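Local atomic coordinates of antifreeze protein (Uncultured bacterium, PDB entry 6EIO), a protein that probably binds to ice crystals and limits their growth, using a beta-solenoid whose structure points to two faces of interaction with ice. Residues V24-T29 with A98-S103; G57-T62 with Q85-I90; V135-L140 with I174-S179. One frame throughout, in Å; residues are numbered along the deposited sequence.

Overall arrangement
From the N terminus the chain runs through an extended segment, residues 24-29, before strand 36-40 opens the beta-solenoid. Contact 1 closes the outer loop, bringing Arg100, just after helix 81-99, against that segment. Contact 2 is nested inside it as the inner loop, which closes first: it joins the end of strand 55-58 to an earlier turn of the same helix, and its centre lies about 23 Å from that of contact 1. Contact 3 follows in series and joins two faces of the solenoid through its core. Contacts 1 and 3 touch where Tyr175 lies against Pro27 and Ile28, while contacts 2 and 3 lie on opposite sides of the chain's centre.

Contact 1. Residues V24-T29 with A98-S103; sequences VQTPIT and AARVAS
Hydrogen bonds from the Arg100 guanidinium group to Gln25, Thr26 and Pro27 carry this contact. NH1 of Arg100 gives two of them, one to O of Thr26 at 2.8 Å and one to the side-chain OE1 of Gln25 at 3.0 Å. The first is the straighter, with an N-H...O angle of 162°, and its acceptor lies in the guanidinium plane. NH2 of Arg100 donates to O of Pro27 at 3.1 Å, approaching from above that carbonyl's plane. The arginine reaches these acceptors because its chain is extended from CG to NE, while the Gln25 chain bends at chi2 and slides past it in the opposite direction, its amide turned 49° from the guanidinium.

Aliphatic packing on the flat guanidinium adds Ile28, whose CG1 lies over one face, off-centre toward the rim and 3.5 Å from NH2 of Arg100. A water bridge extends the polar network: NE2 of Gln25 donates to a water at 2.9 Å, and this water donates to O of Val101. NE of Arg100 also forms a salt bridge with OD1 of Asp96, near the end of the helix, so charge and carbonyls together fix the rotation of the group.

An arginine guanidinium thus donates to two successive backbone carbonyls and a glutamine side chain, fastening the N-terminal segment to the loop just after helix 81-99, which packs along the beta-solenoid.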
loop_
_atom_site.group_PDB
_atom_site.type_symbol
_atom_site.label_atom_id
_atom_site.label_comp_id
_atom_site.label_asym_id
_atom_site.label_seq_id
_atom_site.Cartn_x
_atom_site.Cartn_y
_atom_site.Cartn_z
ATOM N N VAL A 24 -17.847 -8.328 7.407
ATOM C CA VAL A 24 -16.502 -8.879 7.358
ATOM C C VAL A 24 -16.002 -8.755 5.918
ATOM O O VAL A 24 -16.535 -9.401 5.022
ATOM C CB VAL A 24 -16.510 -10.341 7.823
ATOM C CG1 VAL A 24 -15.137 -10.985 7.680
ATOM C CG2 VAL A 24 -16.999 -10.445 9.251
ATOM N N GLN A 25 -14.980 -7.929 5.692
ATOM C CA GLN A 25 -14.367 -7.863 4.380
ATOM C C GLN A 25 -13.530 -9.108 4.139
ATOM O O GLN A 25 -12.804 -9.565 5.029
ATOM C CB GLN A 25 -13.444 -6.645 4.277
ATOM C CG GLN A 25 -14.194 -5.338 4.217
ATOM C CD GLN A 25 -15.158 -5.289 3.062
ATOM O OE1 GLN A 25 -14.791 -5.567 1.927
ATOM N NE2 GLN A 25 -16.412 -4.962 3.350
ATOM N N THR A 26 -13.647 -9.657 2.934
ATOM C CA THR A 26 -12.760 -10.719 2.504
ATOM C C THR A 26 -11.412 -10.115 2.105
ATOM O O THR A 26 -11.314 -8.925 1.777
ATOM C CB THR A 26 -13.348 -11.459 1.301
ATOM O OG1 THR A 26 -13.503 -10.534 0.226
ATOM C CG2 THR A 26 -14.689 -12.104 1.641
ATOM N N PRO A 27 -10.354 -10.918 2.096
ATOM C CA PRO A 27 -9.092 -10.427 1.553
ATOM C C PRO A 27 -9.274 -10.014 0.101
ATOM O O PRO A 27 -10.185 -10.463 -0.598
ATOM C CB PRO A 27 -8.152 -11.636 1.683
ATOM C CG PRO A 27 -8.780 -12.498 2.735
ATOM C CD PRO A 27 -10.251 -12.310 2.560
ATOM N N ILE A 28 -8.390 -9.132 -0.348
ATOM C CA ILE A 28 -8.321 -8.736 -1.752
ATOM C C ILE A 28 -7.241 -9.583 -2.417
ATOM O O ILE A 28 -6.051 -9.445 -2.112
ATOM C CB ILE A 28 -8.027 -7.244 -1.906
ATOM C CG1 ILE A 28 -9.197 -6.459 -1.327
ATOM C CG2 ILE A 28 -7.794 -6.879 -3.383
ATOM C CD1 ILE A 28 -8.928 -4.997 -1.197
ATOM N N THR A 29 -7.640 -10.464 -3.327
ATOM C CA THR A 29 -6.693 -11.299 -4.057
ATOM C C THR A 29 -5.762 -10.417 -4.878
ATOM O O THR A 29 -6.244 -9.624 -5.695
ATOM C CB THR A 29 -7.510 -12.201 -4.995
ATOM O OG1 THR A 29 -8.285 -13.114 -4.222
ATOM C CG2 THR A 29 -6.607 -12.995 -5.912
ATOM N N ALA A 98 -12.036 -1.072 -5.223
ATOM C CA ALA A 98 -12.816 0.135 -5.472
ATOM C C ALA A 98 -14.314 -0.143 -5.526
ATOM O O ALA A 98 -15.116 0.766 -5.279
ATOM C CB ALA A 98 -12.366 0.777 -6.782
ATOM N N ALA A 99 -14.715 -1.360 -5.883
ATOM C CA ALA A 99 -16.121 -1.682 -6.061
ATOM C C ALA A 99 -16.798 -2.119 -4.780
ATOM O O ALA A 99 -18.030 -2.201 -4.748
ATOM C CB ALA A 99 -16.278 -2.796 -7.094
ATOM N N ARG A 100 -16.054 -2.411 -3.726
ATOM C CA ARG A 100 -16.691 -2.936 -2.532
ATOM C C ARG A 100 -17.641 -1.918 -1.924
ATOM O O ARG A 100 -17.349 -0.725 -1.884
ATOM C CB ARG A 100 -15.650 -3.362 -1.525
ATOM C CG ARG A 100 -14.925 -4.534 -2.078
ATOM C CD ARG A 100 -13.925 -5.054 -1.152
ATOM N NE ARG A 100 -13.302 -6.245 -1.716
ATOM C CZ ARG A 100 -12.800 -7.220 -0.975
ATOM N NH1 ARG A 100 -12.854 -7.140 0.349
ATOM N NH2 ARG A 100 -12.193 -8.256 -1.547
ATOM N N VAL A 101 -18.783 -2.413 -1.451
ATOM C CA VAL A 101 -19.765 -1.603 -0.745
ATOM C C VAL A 101 -20.318 -2.413 0.417
ATOM O O VAL A 101 -20.378 -3.640 0.359
ATOM C CB VAL A 101 -20.931 -1.147 -1.657
ATOM C CG1 VAL A 101 -20.459 -0.149 -2.699
ATOM C CG2 VAL A 101 -21.604 -2.343 -2.326
ATOM N N ALA A 102 -20.746 -1.719 1.465
ATOM C CA ALA A 102 -21.427 -2.351 2.577
ATOM C C ALA A 102 -22.287 -1.308 3.257
ATOM O O ALA A 102 -21.917 -0.138 3.341
ATOM C CB ALA A 102 -20.430 -2.904 3.592
ATOM N N SER A 103 -23.431 -1.750 3.783
ATOM C CA SER A 103 -24.369 -0.813 4.401
ATOM C C SER A 103 -23.756 -0.101 5.600
ATOM O O SER A 103 -24.170 1.017 5.937
ATOM C CB SER A 103 -25.641 -1.542 4.831
ATOM O OG SER A 103 -25.362 -2.566 5.767
HETATM O O HOH W 1 -18.344 -5.401 1.190
#

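Contact 2. Residues G57-T62 with Q85-I90; sequences GLSPGT and QAKLDI
Lys87 and Ser59 make nearly all of this contact, with Pro60 at its margin. The second segment starts at Gln85, on the exposed side of the helix, where NE2 donates to OD1 of Asp89 at 3.0 Å, one turn on, and meets that carboxylate from above its plane. Ala86 turns inward onto Phe36 and Ile39 of strand 36-40.

Lys87 then reaches across. Its chain is bent at chi2, chi3 and chi4, each near -50°, and so curls round the Ser59 carbonyl instead of stretching past it. NZ of Lys87 donates to O of Ser59 at 2.8 Å, tilted 17° from the carbonyl plane. On the way CD of Lys87 comes within 3.3 Å of the same Ser59 O, and CG of Lys87 packs on CB of Ser59 at 3.7 Å. NZ has a second acceptor in the carbonyl of Arg215, while OG of Ser59 is bonded to Asn84 just before the segment. The ring of Pro60, which follows a cis peptide bond, crosses the lysine chain at about a right angle.

Further along, OD2 of Asp89 bonds to Ser32, and buried Ile90 packs on Ala33; Ser32 and Ala33 both lie in the loop before strand 36-40.

This lysine-to-carbonyl bond joins the end of strand 55-58 to the helix lying along the parallel beta-helix, the architecture of the ice-binding-like family.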
loop_
_atom_site.group_PDB
_atom_site.type_symbol
_atom_site.label_atom_id
_atom_site.label_comp_id
_atom_site.label_asym_id
_atom_site.label_seq_id
_atom_site.Cartn_x
_atom_site.Cartn_y
_atom_site.Cartn_z
ATOM N N GLY A 57 8.785 -5.197 -10.040
ATOM C CA GLY A 57 8.209 -5.349 -11.363
ATOM C C GLY A 57 7.985 -4.024 -12.066
ATOM O O GLY A 57 7.661 -3.010 -11.437
ATOM N N LEU A 58 8.094 -4.056 -13.396
ATOM C CA LEU A 58 7.817 -2.905 -14.247
ATOM C C LEU A 58 7.243 -3.416 -15.557
ATOM O O LEU A 58 7.851 -4.262 -16.216
ATOM C CB LEU A 58 9.094 -2.096 -14.500
ATOM C CG LEU A 58 8.945 -0.936 -15.477
ATOM C CD1 LEU A 58 8.001 0.147 -14.956
ATOM C CD2 LEU A 58 10.314 -0.351 -15.790
ATOM N N SER A 59 6.081 -2.884 -15.939
ATOM C CA SER A 59 5.465 -3.202 -17.220
ATOM C C SER A 59 4.317 -2.230 -17.390
ATOM O O SER A 59 3.567 -2.036 -16.431
ATOM C CB SER A 59 4.924 -4.630 -17.200
ATOM O OG SER A 59 4.120 -4.867 -18.345
ATOM N N PRO A 60 4.114 -1.621 -18.571
ATOM C CA PRO A 60 4.822 -1.860 -19.835
ATOM C C PRO A 60 6.069 -0.995 -20.029
ATOM O O PRO A 60 6.728 -1.122 -21.064
ATOM C CB PRO A 60 3.765 -1.481 -20.871
ATOM C CG PRO A 60 3.012 -0.370 -20.195
ATOM C CD PRO A 60 2.933 -0.758 -18.758
ATOM N N GLY A 61 6.382 -0.112 -19.088
ATOM C CA GLY A 61 7.576 0.707 -19.189
ATOM C C GLY A 61 8.852 -0.118 -19.141
ATOM O O GLY A 61 8.847 -1.305 -18.818
ATOM N N THR A 62 9.975 0.537 -19.460
ATOM C CA THR A 62 11.251 -0.160 -19.560
ATOM C C THR A 62 12.340 0.345 -18.620
ATOM O O THR A 62 13.299 -0.402 -18.358
ATOM C CB THR A 62 11.784 -0.068 -21.000
ATOM O OG1 THR A 62 11.912 1.307 -21.374
ATOM C CG2 THR A 62 10.836 -0.769 -21.963
ATOM N N GLN A 85 1.647 -10.476 -16.085
ATOM C CA GLN A 85 0.491 -11.015 -15.381
ATOM C C GLN A 85 0.214 -10.212 -14.112
ATOM O O GLN A 85 -0.948 -9.980 -13.746
ATOM C CB GLN A 85 0.675 -12.500 -15.053
ATOM C CG GLN A 85 -0.591 -13.127 -14.491
ATOM C CD GLN A 85 -1.729 -13.119 -15.476
ATOM O OE1 GLN A 85 -1.560 -13.553 -16.616
ATOM N NE2 GLN A 85 -2.890 -12.643 -15.058
ATOM N N ALA A 86 1.269 -9.767 -13.429
ATOM C CA ALA A 86 1.068 -9.003 -12.206
ATOM C C ALA A 86 0.346 -7.691 -12.491
ATOM O O ALA A 86 -0.467 -7.254 -11.675
ATOM C CB ALA A 86 2.401 -8.768 -11.504
ATOM N N LYS A 87 0.605 -7.053 -13.635
ATOM C CA LYS A 87 -0.156 -5.837 -13.964
ATOM C C LYS A 87 -1.634 -6.141 -14.131
ATOM O O LYS A 87 -2.491 -5.392 -13.644
ATOM C CB LYS A 87 0.363 -5.151 -15.227
ATOM C CG LYS A 87 1.809 -4.684 -15.173
ATOM C CD LYS A 87 2.168 -3.819 -13.981
ATOM C CE LYS A 87 1.290 -2.565 -13.824
ATOM N NZ LYS A 87 1.155 -1.787 -15.105
ATOM N N LEU A 88 -1.961 -7.233 -14.829
ATOM C CA LEU A 88 -3.364 -7.627 -14.968
ATOM C C LEU A 88 -3.974 -7.875 -13.601
ATOM O O LEU A 88 -5.123 -7.504 -13.331
ATOM C CB LEU A 88 -3.477 -8.897 -15.829
ATOM C CG LEU A 88 -3.019 -8.753 -17.279
ATOM C CD1 LEU A 88 -2.957 -10.120 -17.947
ATOM C CD2 LEU A 88 -3.940 -7.819 -18.053
ATOM N N ASP A 89 -3.206 -8.519 -12.721
ATOM C CA ASP A 89 -3.733 -8.904 -11.418
ATOM C C ASP A 89 -3.868 -7.707 -10.476
ATOM O O ASP A 89 -4.793 -7.696 -9.643
ATOM C CB ASP A 89 -2.879 -10.032 -10.824
ATOM C CG ASP A 89 -2.987 -11.319 -11.628
ATOM O OD1 ASP A 89 -3.843 -11.430 -12.530
ATOM O OD2 ASP A 89 -2.199 -12.237 -11.324
ATOM N N ILE A 90 -3.015 -6.688 -10.606
ATOM C CA ILE A 90 -3.225 -5.488 -9.801
ATOM C C ILE A 90 -4.380 -4.653 -10.336
ATOM O O ILE A 90 -5.066 -3.995 -9.544
ATOM C CB ILE A 90 -1.957 -4.665 -9.476
ATOM C CG1 ILE A 90 -1.391 -3.933 -10.667
ATOM C CG2 ILE A 90 -0.931 -5.546 -8.783
ATOM C CD1 ILE A 90 -0.282 -2.955 -10.285
#

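Contact 3. Residues V135-L140 with I174-S179; sequences VTFDAL and IYWQVS
Strands 135-138 and 174-178 lie in different parallel sheets and face each other across the core, their axes 10.9 Å apart at closest approach and their N-to-C directions 130° apart, and they meet through side chains. Phe137 stands between them. CD1 of Ile174 lies over one face of its ring in a CH-pi contact, 4.1 Å from the centroid and 26° off the normal. CG2 of Ile174 approaches the same ring nearer its rim, 4.0 Å from CE2 of Phe137. The first torsion of Ile174 sets CG2 anti to the backbone N, and an extended chi2 carries CD1 out over the ring.

Trp176 comes from the opposite direction to Phe137, and its six-membered ring meets the phenyl obliquely, with CZ2 of Trp176 3.6 Å from CZ of Phe137. The centroids are 5.4 Å apart and the planes 81° apart. CG1 of Val135 reaches the edge of the indole, 4.5 Å from CH2 of Trp176, but Val135 has two conformers and this touch, which belongs to one of them, is doubtful.

The four touching residues are all buried. NE1, the polar atom of the indole, is satisfied by O of Lys191. Further rings extend the cluster: Phe147 meets Phe137 edge-to-face, and Phe190 meets the Trp176 ring.

Such an aromatic and aliphatic filling between two faces, each built of parallel strands, is characteristic of the interior of a beta-solenoid.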
loop_
_atom_site.group_PDB
_atom_site.type_symbol
_atom_site.label_atom_id
_atom_site.label_comp_id
_atom_site.label_asym_id
_atom_site.label_seq_id
_atom_site.Cartn_x
_atom_site.Cartn_y
_atom_site.Cartn_z
ATOM N N VAL A 135 -1.663 6.772 12.491
ATOM C CA VAL A 135 -2.919 6.051 12.339
ATOM C C VAL A 135 -2.704 4.623 12.819
ATOM O O VAL A 135 -1.697 3.994 12.488
ATOM C CB VAL A 135 -3.477 6.139 10.900
ATOM C CG1 VAL A 135 -2.511 5.495 9.869
ATOM C CG2 VAL A 135 -4.895 5.527 10.840
ATOM N N THR A 136 -3.649 4.122 13.613
ATOM C CA THR A 136 -3.559 2.780 14.173
ATOM C C THR A 136 -4.662 1.910 13.596
ATOM O O THR A 136 -5.831 2.299 13.612
ATOM C CB THR A 136 -3.674 2.827 15.700
ATOM O OG1 THR A 136 -2.605 3.613 16.222
ATOM C CG2 THR A 136 -3.591 1.448 16.304
ATOM N N PHE A 137 -4.282 0.743 13.093
ATOM C CA PHE A 137 -5.233 -0.290 12.700
ATOM C C PHE A 137 -5.316 -1.281 13.850
ATOM O O PHE A 137 -4.295 -1.833 14.259
ATOM C CB PHE A 137 -4.765 -0.973 11.418
ATOM C CG PHE A 137 -4.899 -0.070 10.222
ATOM C CD1 PHE A 137 -3.929 0.860 9.895
ATOM C CD2 PHE A 137 -6.012 -0.142 9.428
ATOM C CE1 PHE A 137 -4.114 1.710 8.823
ATOM C CE2 PHE A 137 -6.174 0.690 8.345
ATOM C CZ PHE A 137 -5.225 1.627 8.041
ATOM N N ASP A 138 -6.523 -1.471 14.382
ATOM C CA ASP A 138 -6.728 -2.275 15.581
ATOM C C ASP A 138 -7.707 -3.390 15.233
ATOM O O ASP A 138 -8.861 -3.131 14.889
ATOM C CB ASP A 138 -7.234 -1.389 16.718
ATOM C CG ASP A 138 -7.198 -2.055 18.083
ATOM O OD1 ASP A 138 -7.466 -3.282 18.159
ATOM O OD2 ASP A 138 -6.922 -1.315 19.066
ATOM N N ALA A 139 -7.206 -4.633 15.259
ATOM C CA ALA A 139 -7.992 -5.802 14.880
ATOM C C ALA A 139 -8.806 -6.378 16.034
ATOM O O ALA A 139 -9.487 -7.391 15.850
ATOM C CB ALA A 139 -7.099 -6.887 14.273
ATOM N N LEU A 140 -8.745 -5.771 17.216
ATOM C CA LEU A 140 -9.615 -6.155 18.332
ATOM C C LEU A 140 -9.432 -7.617 18.733
ATOM O O LEU A 140 -10.348 -8.228 19.301
ATOM C CB LEU A 140 -11.084 -5.844 18.039
ATOM C CG LEU A 140 -11.374 -4.370 17.743
ATOM C CD1 LEU A 140 -12.797 -4.205 17.260
ATOM C CD2 LEU A 140 -11.104 -3.472 18.918
ATOM N N ILE A 174 -4.218 -5.124 5.262
ATOM C CA ILE A 174 -4.560 -3.719 5.112
ATOM C C ILE A 174 -4.330 -3.337 3.649
ATOM O O ILE A 174 -3.248 -3.589 3.106
ATOM C CB ILE A 174 -3.698 -2.837 6.038
ATOM C CG1 ILE A 174 -3.937 -3.194 7.505
ATOM C CG2 ILE A 174 -3.968 -1.349 5.766
ATOM C CD1 ILE A 174 -2.894 -2.612 8.437
ATOM N N TYR A 175 -5.334 -2.714 3.035
ATOM C CA TYR A 175 -5.281 -2.347 1.628
ATOM C C TYR A 175 -5.714 -0.901 1.462
ATOM O O TYR A 175 -6.755 -0.492 2.001
ATOM C CB TYR A 175 -6.216 -3.225 0.825
ATOM C CG TYR A 175 -5.999 -4.705 0.998
ATOM C CD1 TYR A 175 -6.654 -5.393 2.009
ATOM C CD2 TYR A 175 -5.166 -5.417 0.149
ATOM C CE1 TYR A 175 -6.515 -6.749 2.154
ATOM C CE2 TYR A 175 -5.010 -6.780 0.287
ATOM C CZ TYR A 175 -5.719 -7.447 1.287
ATOM O OH TYR A 175 -5.671 -8.811 1.434
ATOM N N TRP A 176 -4.949 -0.156 0.671
ATOM C CA TRP A 176 -5.208 1.242 0.357
ATOM C C TRP A 176 -5.390 1.335 -1.157
ATOM O O TRP A 176 -4.423 1.155 -1.905
ATOM C CB TRP A 176 -4.033 2.138 0.766
ATOM C CG TRP A 176 -3.498 1.960 2.148
ATOM C CD1 TRP A 176 -2.607 1.004 2.564
ATOM C CD2 TRP A 176 -3.729 2.803 3.298
ATOM N NE1 TRP A 176 -2.305 1.170 3.891
ATOM C CE2 TRP A 176 -2.965 2.271 4.361
ATOM C CE3 TRP A 176 -4.477 3.965 3.525
ATOM C CZ2 TRP A 176 -2.925 2.869 5.617
ATOM C CZ3 TRP A 176 -4.441 4.551 4.787
ATOM C CH2 TRP A 176 -3.677 4.000 5.812
ATOM N N GLN A 177 -6.613 1.614 -1.607
ATOM C CA GLN A 177 -6.902 1.794 -3.021
ATOM C C GLN A 177 -6.892 3.296 -3.297
ATOM O O GLN A 177 -7.691 4.043 -2.722
ATOM C CB GLN A 177 -8.265 1.157 -3.342
ATOM C CG GLN A 177 -8.718 1.398 -4.775
ATOM C CD GLN A 177 -9.505 2.675 -4.950
ATOM O OE1 GLN A 177 -10.383 3.004 -4.140
ATOM N NE2 GLN A 177 -9.183 3.416 -6.006
ATOM N N VAL A 178 -5.969 3.730 -4.153
ATOM C CA VAL A 178 -5.684 5.140 -4.360
ATOM C C VAL A 178 -6.023 5.488 -5.808
ATOM O O VAL A 178 -5.397 4.977 -6.746
ATOM C CB VAL A 178 -4.215 5.441 -4.032
ATOM C CG1 VAL A 178 -3.881 6.905 -4.335
ATOM C CG2 VAL A 178 -3.895 5.088 -2.590
ATOM N N SER A 179 -7.008 6.379 -5.999
ATOM C CA SER A 179 -7.499 6.644 -7.344
ATOM C C SER A 179 -6.590 7.564 -8.142
ATOM O O SER A 179 -6.736 7.642 -9.366
ATOM C CB SER A 179 -8.912 7.219 -7.292
ATOM O OG SER A 179 -9.828 6.324 -6.686
#